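Local coordinates for protein metallocarboxypeptidase (Trypanosoma cruzi, PDB 3DWC) that probably releases single amino acids, other than proline, from the C-terminal ends of peptides as a cobalt-bound M32-family metallocarboxypeptidase, at residues 362-367 with 384-389; 346-351 with 394-399; 4-9 with 82-87; 12-17 with 284-289. One frame throughout, in Å; residues are numbered along the deposited sequence.

Contact 1. Residues 362-367 with 384-389; sequences VMLRYE and RVWNEK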
loop_
_atom_site.group_PDB
_atom_site.type_symbol
_atom_site.label_atom_id
_atom_site.label_comp_id
_atom_site.label_asym_id
_atom_site.label_seq_id
_atom_site.Cartn_x
_atom_site.Cartn_y
_atom_site.Cartn_z
ATOM N N VAL B 362 9.387 -29.767 14.323
ATOM C CA VAL B 362 9.869 -28.635 15.099
ATOM C C VAL B 362 10.905 -29.113 16.096
ATOM O O VAL B 362 11.976 -28.515 16.215
ATOM C CB VAL B 362 8.677 -27.910 15.811
ATOM C CG1 VAL B 362 9.161 -26.864 16.822
ATOM C CG2 VAL B 362 7.728 -27.291 14.751
ATOM N N MET B 363 10.580 -30.174 16.835
ATOM C CA MET B 363 11.505 -30.703 17.821
ATOM C C MET B 363 12.876 -30.987 17.209
ATOM O O MET B 363 13.911 -30.614 17.734
ATOM C CB MET B 363 11.005 -32.016 18.394
ATOM C CG MET B 363 11.963 -32.603 19.378
ATOM S SD MET B 363 11.144 -33.733 20.496
ATOM C CE MET B 363 10.804 -35.120 19.435
ATOM N N LEU B 364 12.874 -31.683 16.105
ATOM C CA LEU B 364 14.137 -31.957 15.419
ATOM C C LEU B 364 14.927 -30.718 14.973
ATOM O O LEU B 364 16.165 -30.758 14.926
ATOM C CB LEU B 364 13.910 -32.922 14.271
ATOM C CG LEU B 364 13.813 -32.592 12.800
ATOM C CD1 LEU B 364 15.081 -32.023 12.163
ATOM C CD2 LEU B 364 13.451 -33.908 12.182
ATOM N N ARG B 365 14.244 -29.631 14.634
ATOM C CA ARG B 365 14.966 -28.427 14.260
ATOM C C ARG B 365 15.522 -27.774 15.503
ATOM O O ARG B 365 16.630 -27.250 15.478
ATOM C CB ARG B 365 14.108 -27.479 13.471
ATOM C CG ARG B 365 13.698 -28.019 12.126
ATOM C CD ARG B 365 12.462 -27.285 11.582
ATOM N NE ARG B 365 12.244 -27.531 10.149
ATOM C CZ ARG B 365 11.898 -28.722 9.666
ATOM N NH1 ARG B 365 11.733 -28.901 8.371
ATOM N NH2 ARG B 365 11.750 -29.747 10.480
ATOM N N TYR B 366 14.775 -27.830 16.602
ATOM C CA TYR B 366 15.261 -27.291 17.863
ATOM C C TYR B 366 16.645 -27.941 18.205
ATOM O O TYR B 366 17.659 -27.254 18.410
ATOM C CB TYR B 366 14.210 -27.478 18.981
ATOM C CG TYR B 366 14.792 -27.233 20.339
ATOM C CD1 TYR B 366 14.957 -28.258 21.242
ATOM C CD2 TYR B 366 15.262 -25.960 20.693
ATOM C CE1 TYR B 366 15.528 -28.024 22.504
ATOM C CE2 TYR B 366 15.816 -25.721 21.929
ATOM C CZ TYR B 366 15.952 -26.755 22.820
ATOM O OH TYR B 366 16.527 -26.499 24.013
ATOM N N GLU B 367 16.669 -29.266 18.174
ATOM C CA GLU B 367 17.799 -30.043 18.616
ATOM C C GLU B 367 19.059 -29.761 17.800
ATOM O O GLU B 367 20.130 -29.528 18.352
ATOM C CB GLU B 367 17.420 -31.531 18.609
ATOM C CG GLU B 367 16.417 -31.812 19.708
ATOM C CD GLU B 367 15.708 -33.145 19.631
ATOM O OE1 GLU B 367 14.840 -33.369 20.517
ATOM O OE2 GLU B 367 15.993 -33.960 18.727
ATOM N N ARG B 384 23.264 -35.895 7.989
ATOM C CA ARG B 384 23.332 -37.145 8.729
ATOM C C ARG B 384 22.365 -37.130 9.915
ATOM O O ARG B 384 21.556 -38.035 10.085
ATOM C CB ARG B 384 24.772 -37.377 9.202
ATOM C CG ARG B 384 25.107 -38.813 9.598
ATOM C CD ARG B 384 25.332 -38.962 11.100
ATOM N NE ARG B 384 26.268 -37.956 11.614
ATOM C CZ ARG B 384 26.463 -37.689 12.904
ATOM N NH1 ARG B 384 25.809 -38.360 13.845
ATOM N NH2 ARG B 384 27.328 -36.744 13.251
ATOM N N VAL B 385 22.444 -36.076 10.711
ATOM C CA VAL B 385 21.646 -35.935 11.922
ATOM C C VAL B 385 20.163 -35.644 11.604
ATOM O O VAL B 385 19.291 -36.060 12.340
ATOM C CB VAL B 385 22.222 -34.800 12.802
ATOM C CG1 VAL B 385 21.341 -34.564 14.017
ATOM C CG2 VAL B 385 23.680 -35.123 13.230
ATOM N N TRP B 386 19.900 -34.930 10.511
ATOM C CA TRP B 386 18.531 -34.682 10.034
ATOM C C TRP B 386 17.842 -35.994 9.728
ATOM O O TRP B 386 16.692 -36.215 10.129
ATOM C CB TRP B 386 18.557 -33.856 8.757
ATOM C CG TRP B 386 17.235 -33.332 8.378
ATOM C CD1 TRP B 386 16.231 -34.000 7.755
ATOM C CD2 TRP B 386 16.774 -32.009 8.589
ATOM N NE1 TRP B 386 15.152 -33.165 7.566
ATOM C CE2 TRP B 386 15.463 -31.934 8.075
ATOM C CE3 TRP B 386 17.336 -30.869 9.175
ATOM C CZ2 TRP B 386 14.712 -30.778 8.123
ATOM C CZ3 TRP B 386 16.565 -29.691 9.228
ATOM C CH2 TRP B 386 15.285 -29.663 8.693
ATOM N N ASN B 387 18.575 -36.861 9.022
ATOM C CA ASN B 387 18.112 -38.203 8.682
ATOM C C ASN B 387 17.895 -39.098 9.912
ATOM O O ASN B 387 16.911 -39.846 9.986
ATOM C CB ASN B 387 19.100 -38.862 7.724
ATOM C CG ASN B 387 18.719 -40.292 7.396
ATOM O OD1 ASN B 387 17.687 -40.547 6.781
ATOM N ND2 ASN B 387 19.539 -41.236 7.836
ATOM N N GLU B 388 18.836 -39.052 10.853
ATOM C CA GLU B 388 18.724 -39.822 12.098
ATOM C C GLU B 388 17.438 -39.493 12.842
ATOM O O GLU B 388 16.696 -40.372 13.284
ATOM C CB GLU B 388 19.898 -39.514 13.029
ATOM C CG GLU B 388 21.214 -40.173 12.641
ATOM C CD GLU B 388 22.355 -39.802 13.590
ATOM O OE1 GLU B 388 23.393 -40.521 13.606
ATOM O OE2 GLU B 388 22.214 -38.791 14.319
ATOM N N LYS B 389 17.217 -38.196 13.012
ATOM C CA LYS B 389 16.070 -37.688 13.731
ATOM C C LYS B 389 14.781 -37.985 12.983
ATOM O O LYS B 389 13.787 -38.339 13.603
ATOM C CB LYS B 389 16.254 -36.196 14.019
ATOM C CG LYS B 389 17.310 -35.963 15.132
ATOM C CD LYS B 389 17.724 -34.512 15.337
ATOM C CE LYS B 389 18.734 -34.361 16.486
ATOM N NZ LYS B 389 18.269 -34.954 17.795
#
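CD1 of Leu364 sits over one face of the Trp386 indole, and the Arg365 guanidinium stands at the rim of the same ring. Two consecutive helices of the helical M32 fold meet here, 358-374 and 382-394. They form a helical hairpin, with the short segments running roughly antiparallel at 145° and their axes 10.3 Å apart. The leucine contact is a CH-pi interaction: CD1 of Leu364 lies 3.8 Å from the centroid of the six-membered ring of Trp386, almost on its normal. Seen from the arginine, the roles reverse. The Trp386 edge points at one guanidinium face, with CH2 of Trp386 3.6 Å above its centre, and the two planes are 68° apart. Trp386 reaches this place because its CG is anti to the backbone N (chi1 -168°). Arg365 is held from other sides as well, by a salt bridge from NE to Asp409, a bond from NH2 to His361 O and a cation-pi contact with Phe420. Tyr393 OH bonds OE2 of Glu367, and Arg179 pairs with OE1. CB of Leu364 also packs on CB of Lys389 at 4.0 Å. The lysine chain runs out straight and bends only at its last torsion. The bend brings NZ of Lys389 to 2.7 Å from OE2 of Glu367, a salt bridge made on the anti side of the carboxylate, well out of its plane.

Contact 2. Residues 346-351 with 394-399; sequences PGLIRI and LGLETL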
loop_
_atom_site.group_PDB
_atom_site.type_symbol
_atom_site.label_atom_id
_atom_site.label_comp_id
_atom_site.label_asym_id
_atom_site.label_seq_id
_atom_site.Cartn_x
_atom_site.Cartn_y
_atom_site.Cartn_z
ATOM N N PRO B 346 2.417 -39.213 8.185
ATOM C CA PRO B 346 3.741 -38.614 8.272
ATOM C C PRO B 346 4.367 -38.406 6.915
ATOM O O PRO B 346 4.143 -39.179 6.021
ATOM C CB PRO B 346 4.530 -39.636 9.060
ATOM C CG PRO B 346 3.517 -40.357 9.815
ATOM C CD PRO B 346 2.358 -40.483 8.903
ATOM N N GLY B 347 5.128 -37.338 6.790
ATOM C CA GLY B 347 5.814 -37.008 5.565
ATOM C C GLY B 347 7.087 -36.223 5.862
ATOM O O GLY B 347 7.474 -36.032 7.002
ATOM N N LEU B 348 7.721 -35.747 4.809
ATOM C CA LEU B 348 9.047 -35.173 4.900
ATOM C C LEU B 348 9.049 -33.683 5.053
ATOM O O LEU B 348 10.027 -33.118 5.530
ATOM C CB LEU B 348 9.839 -35.514 3.619
ATOM C CG LEU B 348 10.267 -36.968 3.458
ATOM C CD1 LEU B 348 11.145 -37.178 2.174
ATOM C CD2 LEU B 348 10.996 -37.438 4.707
ATOM N N ILE B 349 7.970 -33.037 4.616
ATOM C CA ILE B 349 7.924 -31.582 4.569
ATOM C C ILE B 349 7.113 -31.001 5.771
ATOM O O ILE B 349 5.923 -31.151 5.842
ATOM C CB ILE B 349 7.299 -31.083 3.236
ATOM C CG1 ILE B 349 7.999 -31.714 1.986
ATOM C CG2 ILE B 349 7.345 -29.538 3.174
ATOM C CD1 ILE B 349 9.480 -31.492 1.901
ATOM N N ARG B 350 7.819 -30.333 6.668
ATOM C CA ARG B 350 7.252 -29.553 7.760
ATOM C C ARG B 350 6.000 -28.728 7.446
ATOM O O ARG B 350 5.027 -28.830 8.183
ATOM C CB ARG B 350 8.315 -28.641 8.386
ATOM C CG ARG B 350 7.812 -27.902 9.646
ATOM C CD ARG B 350 8.729 -26.838 10.131
ATOM N NE ARG B 350 8.979 -25.857 9.089
ATOM C CZ ARG B 350 8.256 -24.762 8.878
ATOM N NH1 ARG B 350 7.225 -24.458 9.669
ATOM N NH2 ARG B 350 8.559 -23.972 7.866
ATOM N N ILE B 351 5.984 -27.920 6.381
ATOM C CA ILE B 351 4.785 -27.045 6.139
ATOM C C ILE B 351 3.548 -27.843 5.702
ATOM O O ILE B 351 2.412 -27.343 5.729
ATOM C CB ILE B 351 5.025 -25.877 5.121
ATOM C CG1 ILE B 351 5.559 -26.402 3.786
ATOM C CG2 ILE B 351 5.987 -24.878 5.664
ATOM C CD1 ILE B 351 5.579 -25.322 2.712
ATOM N N LEU B 394 9.768 -39.713 13.011
ATOM C CA LEU B 394 8.686 -39.845 12.013
ATOM C C LEU B 394 8.730 -41.138 11.186
ATOM O O LEU B 394 7.862 -41.353 10.341
ATOM C CB LEU B 394 8.732 -38.654 11.061
ATOM C CG LEU B 394 8.335 -37.311 11.676
ATOM C CD1 LEU B 394 9.034 -36.161 10.989
ATOM C CD2 LEU B 394 6.822 -37.110 11.625
ATOM N N GLY B 395 9.736 -41.982 11.403
ATOM C CA GLY B 395 9.871 -43.241 10.665
ATOM C C GLY B 395 10.212 -43.095 9.184
ATOM O O GLY B 395 9.987 -44.021 8.405
ATOM N N LEU B 396 10.782 -41.956 8.799
ATOM C CA LEU B 396 11.114 -41.704 7.403
ATOM C C LEU B 396 12.569 -41.323 7.210
ATOM O O LEU B 396 13.141 -40.627 8.040
ATOM C CB LEU B 396 10.236 -40.583 6.864
ATOM C CG LEU B 396 8.731 -40.853 6.861
ATOM C CD1 LEU B 396 8.032 -39.612 6.355
ATOM C CD2 LEU B 396 8.380 -42.091 6.003
ATOM N N GLU B 397 13.141 -41.779 6.088
ATOM C CA GLU B 397 14.529 -41.492 5.694
ATOM C C GLU B 397 14.645 -40.301 4.756
ATOM O O GLU B 397 13.812 -40.120 3.871
ATOM C CB GLU B 397 15.129 -42.677 4.936
ATOM C CG GLU B 397 15.321 -43.936 5.751
ATOM C CD GLU B 397 16.218 -44.946 5.050
ATOM O OE1 GLU B 397 16.428 -46.031 5.637
ATOM O OE2 GLU B 397 16.725 -44.647 3.930
ATOM N N THR B 398 15.741 -39.552 4.917
ATOM C CA THR B 398 16.113 -38.446 4.034
ATOM C C THR B 398 17.534 -38.547 3.462
ATOM O O THR B 398 17.935 -37.682 2.678
ATOM C CB THR B 398 16.027 -37.094 4.786
ATOM O OG1 THR B 398 16.982 -37.079 5.858
ATOM C CG2 THR B 398 14.618 -36.858 5.342
ATOM N N LEU B 399 18.298 -39.570 3.854
ATOM C CA LEU B 399 19.691 -39.719 3.376
ATOM C C LEU B 399 19.704 -39.620 1.861
ATOM O O LEU B 399 19.003 -40.381 1.179
ATOM C CB LEU B 399 20.338 -41.035 3.840
ATOM C CG LEU B 399 21.874 -41.117 3.711
ATOM C CD1 LEU B 399 22.502 -41.790 4.926
ATOM C CD2 LEU B 399 22.309 -41.843 2.436
#
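Leu348 and Leu396 lie obliquely across each other, and one methyl of each does most of the touching. CD2 of Leu348 meets CB of Leu396 at 3.9 Å. CD1 of Leu396 instead touches the facing backbone, 3.5 Å from CA of Gly347. Two loops of the helical M32 fold are joined in this way. Residues 346-351 lead into helix 358-374, and residues 394-399 lead out of helix 382-394. The touching parts run in nearly the same direction, 25° apart. Leu348 and Thr398 slide past each other in opposite senses, and CD2 of Leu348 rests 3.7 Å from CG2 of Thr398. The first torsion of Thr398 (chi1 64°) puts OG1 between N and C, which leaves CG2, not OG1, to meet that methyl. CD2 of Leu348 also lies 4.0 Å from O of Glu397. At the other end, Pro346 turns its CB toward Leu394, reaching CD2 of Leu394 at 4.3 Å and O of Leu394 at 4.0 Å. Gly395 follows with positive phi, where the chain leaves the helix. Helices flank the contact: Leu186 of helix 168-196 touches both Pro346 and Leu394, and Met390 touches Leu348. Polar ties come from neighbours, as Gln408 bonds O of Leu348 and N of Arg350, and Asn387 bonds N of Thr398. Between the two loops the contact is thus made of methyl and methylene groups against each other and against backbone. It depends on close fit and burial of apolar surface, without a directed polar bond.

Contact 3. Residues 4-9 with 82-87; sequences KPYKEL and ANLREM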
loop_
_atom_site.group_PDB
_atom_site.type_symbol
_atom_site.label_atom_id
_atom_site.label_comp_id
_atom_site.label_asym_id
_atom_site.label_seq_id
_atom_site.Cartn_x
_atom_site.Cartn_y
_atom_site.Cartn_z
ATOM N N LYS B 4 9.240 13.123 33.041
ATOM C CA LYS B 4 9.778 13.933 31.956
ATOM C C LYS B 4 10.529 13.086 30.912
ATOM O O LYS B 4 10.101 13.050 29.778
ATOM C CB LYS B 4 10.633 15.076 32.506
ATOM C CG LYS B 4 10.690 16.289 31.588
ATOM C CD LYS B 4 11.317 17.483 32.317
ATOM C CE LYS B 4 11.371 18.713 31.428
ATOM N NZ LYS B 4 11.351 18.318 29.986
ATOM N N PRO B 5 11.624 12.397 31.298
ATOM C CA PRO B 5 12.331 11.536 30.338
ATOM C C PRO B 5 11.513 10.364 29.824
ATOM O O PRO B 5 11.660 10.001 28.655
ATOM C CB PRO B 5 13.540 11.021 31.129
ATOM C CG PRO B 5 13.162 11.180 32.558
ATOM C CD PRO B 5 12.307 12.409 32.603
ATOM N N TYR B 6 10.691 9.766 30.689
ATOM C CA TYR B 6 9.785 8.696 30.271
ATOM C C TYR B 6 8.809 9.190 29.186
ATOM O O TYR B 6 8.692 8.559 28.113
ATOM C CB TYR B 6 9.025 8.055 31.453
ATOM C CG TYR B 6 7.888 7.173 30.948
ATOM C CD1 TYR B 6 8.127 5.909 30.439
ATOM C CD2 TYR B 6 6.599 7.652 30.892
ATOM C CE1 TYR B 6 7.095 5.132 29.926
ATOM C CE2 TYR B 6 5.573 6.893 30.379
ATOM C CZ TYR B 6 5.815 5.641 29.897
ATOM O OH TYR B 6 4.743 4.914 29.388
ATOM N N LYS B 7 8.147 10.323 29.436
ATOM C CA LYS B 7 7.250 10.917 28.442
ATOM C C LYS B 7 7.977 11.313 27.131
ATOM O O LYS B 7 7.411 11.211 26.025
ATOM C CB LYS B 7 6.496 12.112 29.032
ATOM C CG LYS B 7 5.353 11.710 29.984
ATOM C CD LYS B 7 4.089 11.359 29.177
ATOM C CE LYS B 7 3.109 10.522 29.968
ATOM N NZ LYS B 7 1.849 10.289 29.183
ATOM N N GLU B 8 9.223 11.753 27.257
ATOM C CA GLU B 8 10.027 12.021 26.077
ATOM C C GLU B 8 10.270 10.731 25.298
ATOM O O GLU B 8 10.166 10.727 24.092
ATOM C CB GLU B 8 11.345 12.685 26.456
ATOM C CG GLU B 8 12.325 12.858 25.289
ATOM C CD GLU B 8 11.878 13.900 24.278
ATOM O OE1 GLU B 8 12.164 13.706 23.060
ATOM O OE2 GLU B 8 11.236 14.897 24.705
ATOM N N LEU B 9 10.573 9.635 25.991
ATOM C CA LEU B 9 10.634 8.334 25.349
ATOM C C LEU B 9 9.318 7.961 24.677
ATOM O O LEU B 9 9.311 7.412 23.586
ATOM C CB LEU B 9 11.078 7.240 26.314
ATOM C CG LEU B 9 12.590 7.245 26.616
ATOM C CD1 LEU B 9 12.873 6.671 27.997
ATOM C CD2 LEU B 9 13.398 6.505 25.563
ATOM N N ALA B 82 5.871 -0.932 32.949
ATOM C CA ALA B 82 5.988 -2.051 31.985
ATOM C C ALA B 82 6.430 -1.533 30.610
ATOM O O ALA B 82 7.237 -2.176 29.886
ATOM C CB ALA B 82 4.674 -2.773 31.825
ATOM N N ASN B 83 5.887 -0.372 30.248
ATOM C CA ASN B 83 6.200 0.205 28.937
ATOM C C ASN B 83 7.678 0.559 28.922
ATOM O O ASN B 83 8.360 0.279 27.932
ATOM C CB ASN B 83 5.285 1.394 28.640
ATOM C CG ASN B 83 5.365 1.876 27.207
ATOM O OD1 ASN B 83 5.463 1.082 26.259
ATOM N ND2 ASN B 83 5.304 3.200 27.037
ATOM N N LEU B 84 8.199 1.096 30.039
ATOM C CA LEU B 84 9.629 1.426 30.091
ATOM C C LEU B 84 10.495 0.170 29.929
ATOM O O LEU B 84 11.527 0.200 29.263
ATOM C CB LEU B 84 9.988 2.173 31.383
ATOM C CG LEU B 84 11.420 2.696 31.550
ATOM C CD1 LEU B 84 11.882 3.546 30.362
ATOM C CD2 LEU B 84 11.552 3.479 32.877
ATOM N N ARG B 85 10.072 -0.936 30.550
ATOM C CA ARG B 85 10.705 -2.256 30.321
ATOM C C ARG B 85 10.699 -2.653 28.833
ATOM O O ARG B 85 11.696 -3.132 28.305
ATOM C CB ARG B 85 9.985 -3.344 31.128
ATOM C CG ARG B 85 10.661 -4.711 31.114
ATOM C CD ARG B 85 9.769 -5.768 31.769
ATOM N NE ARG B 85 8.509 -5.910 31.042
ATOM C CZ ARG B 85 7.320 -6.161 31.588
ATOM N NH1 ARG B 85 7.174 -6.301 32.889
ATOM N NH2 ARG B 85 6.260 -6.259 30.800
ATOM N N GLU B 86 9.564 -2.460 28.165
ATOM C CA GLU B 86 9.466 -2.861 26.777
ATOM C C GLU B 86 10.283 -1.927 25.881
ATOM O O GLU B 86 10.842 -2.375 24.886
ATOM C CB GLU B 86 8.016 -2.989 26.352
ATOM C CG GLU B 86 7.288 -4.045 27.119
ATOM C CD GLU B 86 7.973 -5.417 27.091
ATOM O OE1 GLU B 86 8.427 -5.833 26.016
ATOM O OE2 GLU B 86 8.016 -6.081 28.146
ATOM N N MET B 87 10.380 -0.647 26.254
ATOM C CA MET B 87 11.241 0.298 25.548
ATOM C C MET B 87 12.707 -0.107 25.591
ATOM O O MET B 87 13.385 -0.061 24.583
ATOM C CB MET B 87 11.130 1.705 26.170
ATOM C CG MET B 87 9.827 2.422 25.924
ATOM S SD MET B 87 9.732 3.937 26.884
ATOM C CE MET B 87 8.353 4.756 26.032
#
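Tyr6 and Leu9 of helix 3-32 face Asn83, Leu84 and Met87 of helix 78-95, with the short segments 11.1 Å apart at their axes and their directions 59° apart. Tyr6 extends its ring across to the second helix, its CG anti to the backbone N (chi1 168°). There Asn83 ND2 donates to Tyr6 OH at 3.0 Å. The bond is nearly straight, 170° at the hydrogen, and the hydroxyl lies in the plane of the amide. Ring and amide planes are nearly perpendicular. Asn83 has partners in the loop before helix 294-309 too: ND2 also bonds OE1 of Gln286, and OD1 takes the N-H of Val288. Met87 crosses the tyrosine at about a right angle in an oblique Met-aromatic contact, SD 5.2 Å from the centroid of the Tyr6 ring. SD of Met87 lies 3.6 Å from CB of Leu9. CD1 of Leu9 meets CD1 of Leu84 at 4.0 Å, near Leu65 and Ala69 of helix 60-71. This helix-helix contact in the N-terminal part of the fold therefore mixes apolar packing with one polar bond. The amide has partners for both its ends, which would fix its flip and, through ND2, position the buried tyrosine hydroxyl.

Contact 4. Residues 12-17 with 284-289; sequences VFTKLY and ETQPVC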
loop_
_atom_site.group_PDB
_atom_site.type_symbol
_atom_site.label_atom_id
_atom_site.label_comp_id
_atom_site.label_asym_id
_atom_site.label_seq_id
_atom_site.Cartn_x
_atom_site.Cartn_y
_atom_site.Cartn_z
ATOM N N VAL B 12 9.189 9.629 21.352
ATOM C CA VAL B 12 10.081 8.979 20.413
ATOM C C VAL B 12 9.451 7.701 19.914
ATOM O O VAL B 12 9.473 7.438 18.730
ATOM C CB VAL B 12 11.436 8.648 21.042
ATOM C CG1 VAL B 12 12.282 7.807 20.104
ATOM C CG2 VAL B 12 12.164 9.944 21.417
ATOM N N PHE B 13 8.830 6.923 20.798
ATOM C CA PHE B 13 8.296 5.622 20.375
ATOM C C PHE B 13 7.034 5.740 19.494
ATOM O O PHE B 13 6.805 4.909 18.629
ATOM C CB PHE B 13 8.127 4.691 21.584
ATOM C CG PHE B 13 9.374 3.943 21.905
ATOM C CD1 PHE B 13 10.361 4.511 22.687
ATOM C CD2 PHE B 13 9.609 2.692 21.344
ATOM C CE1 PHE B 13 11.534 3.832 22.971
ATOM C CE2 PHE B 13 10.798 2.018 21.605
ATOM C CZ PHE B 13 11.771 2.610 22.430
ATOM N N THR B 14 6.248 6.791 19.707
ATOM C CA THR B 14 5.155 7.143 18.828
ATOM C C THR B 14 5.685 7.512 17.444
ATOM O O THR B 14 5.101 7.103 16.459
ATOM C CB THR B 14 4.300 8.269 19.434
ATOM O OG1 THR B 14 3.664 7.757 20.637
ATOM C CG2 THR B 14 3.210 8.785 18.433
ATOM N N LYS B 15 6.795 8.243 17.372
ATOM C CA LYS B 15 7.437 8.550 16.096
ATOM C C LYS B 15 7.778 7.272 15.349
ATOM O O LYS B 15 7.385 7.111 14.187
ATOM C CB LYS B 15 8.683 9.415 16.339
ATOM C CG LYS B 15 9.151 10.189 15.181
ATOM C CD LYS B 15 9.887 11.463 15.578
ATOM C CE LYS B 15 11.071 11.186 16.520
ATOM N NZ LYS B 15 12.205 12.206 16.415
ATOM N N LEU B 16 8.486 6.366 16.024
ATOM C CA LEU B 16 8.860 5.059 15.466
ATOM C C LEU B 16 7.672 4.235 14.991
ATOM O O LEU B 16 7.729 3.634 13.927
ATOM C CB LEU B 16 9.664 4.241 16.496
ATOM C CG LEU B 16 11.081 4.740 16.811
ATOM C CD1 LEU B 16 11.656 3.976 18.013
ATOM C CD2 LEU B 16 12.065 4.709 15.522
ATOM N N TYR B 17 6.594 4.228 15.774
ATOM C CA TYR B 17 5.324 3.562 15.425
ATOM C C TYR B 17 4.793 4.119 14.101
ATOM O O TYR B 17 4.399 3.356 13.211
ATOM C CB TYR B 17 4.313 3.741 16.562
ATOM C CG TYR B 17 3.007 3.011 16.409
ATOM C CD1 TYR B 17 2.893 1.684 16.742
ATOM C CD2 TYR B 17 1.874 3.664 15.925
ATOM C CE1 TYR B 17 1.658 1.005 16.619
ATOM C CE2 TYR B 17 0.666 2.996 15.760
ATOM C CZ TYR B 17 0.555 1.673 16.129
ATOM O OH TYR B 17 -0.658 0.995 15.980
ATOM N N GLU B 284 -1.518 2.629 22.714
ATOM C CA GLU B 284 -1.610 2.056 21.355
ATOM C C GLU B 284 -0.351 2.208 20.476
ATOM O O GLU B 284 0.000 1.281 19.741
ATOM C CB GLU B 284 -2.849 2.618 20.636
ATOM C CG GLU B 284 -4.157 2.069 21.191
ATOM C CD GLU B 284 -4.703 2.840 22.375
ATOM O OE1 GLU B 284 -5.675 2.348 22.961
ATOM O OE2 GLU B 284 -4.184 3.917 22.743
ATOM N N THR B 285 0.350 3.325 20.599
ATOM C CA THR B 285 1.556 3.598 19.773
ATOM C C THR B 285 2.884 3.213 20.479
ATOM O O THR B 285 3.972 3.549 20.002
ATOM C CB THR B 285 1.626 5.086 19.454
ATOM O OG1 THR B 285 1.909 5.814 20.663
ATOM C CG2 THR B 285 0.288 5.577 18.855
ATOM N N GLN B 286 2.773 2.470 21.584
ATOM C CA GLN B 286 3.890 2.102 22.443
ATOM C C GLN B 286 4.217 0.614 22.428
ATOM O O GLN B 286 3.335 -0.229 22.171
ATOM C CB GLN B 286 3.529 2.476 23.888
ATOM C CG GLN B 286 3.277 3.974 24.096
ATOM C CD GLN B 286 4.506 4.802 23.845
ATOM O OE1 GLN B 286 5.557 4.558 24.447
ATOM N NE2 GLN B 286 4.385 5.814 22.958
ATOM N N PRO B 287 5.453 0.274 22.821
ATOM C CA PRO B 287 5.892 -1.087 22.716
ATOM C C PRO B 287 5.261 -2.058 23.744
ATOM O O PRO B 287 5.344 -3.262 23.548
ATOM C CB PRO B 287 7.411 -0.958 22.846
ATOM C CG PRO B 287 7.605 0.191 23.713
ATOM C CD PRO B 287 6.507 1.136 23.390
ATOM N N VAL B 288 4.611 -1.552 24.798
ATOM C CA VAL B 288 3.840 -2.420 25.704
ATOM C C VAL B 288 2.525 -2.914 25.052
ATOM O O VAL B 288 1.990 -3.953 25.420
ATOM C CB VAL B 288 3.523 -1.707 27.008
ATOM C CG1 VAL B 288 2.450 -0.639 26.808
ATOM C CG2 VAL B 288 3.137 -2.762 28.115
ATOM N N CYS B 289 2.009 -2.150 24.087
ATOM C CA CYS B 289 0.832 -2.558 23.355
ATOM C C CYS B 289 1.283 -3.299 22.133
ATOM O O CYS B 289 1.149 -2.799 21.032
ATOM C CB CYS B 289 -0.021 -1.370 22.979
ATOM S SG CYS B 289 -1.457 -1.843 22.037
HETATM O O HOH W 1 6.143 2.275 19.663
HETATM O O HOH W 2 -1.217 -0.478 18.217
#
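Tyr17 lies along the loop backbone at Glu284 and Thr285, and its atoms meet those two residues one after another. CB of Tyr17 is 3.5 Å from O of Thr285. Beyond it the ring lies flat against the loop: CA of Thr285 makes a CH-pi contact over the ring centre, 3.7 Å from the Tyr17 centroid. CD2 faces CB and CG2 of Thr285, and CE1 of Tyr17 reaches O of Glu284 at 3.5 Å. At the tip, OH bonds Glu245 and accepts from a water that also donates to O of Glu284. CG anti to the backbone N (chi1 -175°) lays the ring along this path. One helical turn back, OG1 of Thr14 and OG1 of Thr285 share a hydrogen bond of 2.6 Å. Thr14 OG1 also bonds O of Glu10. A second water donates to O of Phe13 and to O of Thr285. CD2 of Phe13 packs at 4.0 Å on CG of Pro287, in the Gln286-Cys289 type I turn. Helix 3-32 is joined to the loop before helix 294-309. Two waters satisfy the three carbonyls and the threonine hydroxyls pair directly, so polar bridges are combined with packing of the Tyr17 and Phe13 rings.

Contacts 1 and 3 are buried helix-helix contacts, while contacts 2 and 4 are partly buried and involve loops. They form two pairs, 1 with 2 and 3 with 4, whose centres lie about 39 to 47 Å apart from one pair to the other. Contact 1 is nested within the chain loop closed by contact 2, and Asn387 joins them. Contacts 3 and 4 share helix 3-32 and are joined by Asn83. The chemistry differs with place. Contact 1 combines a salt bridge with separate contacts to an indole, and contact 2 is apolar. Contact 3 is mainly apolar with one hydrogen bond from a side-chain amide, and contact 4 relies on hydroxyls and water. All lie away from the cobalt site.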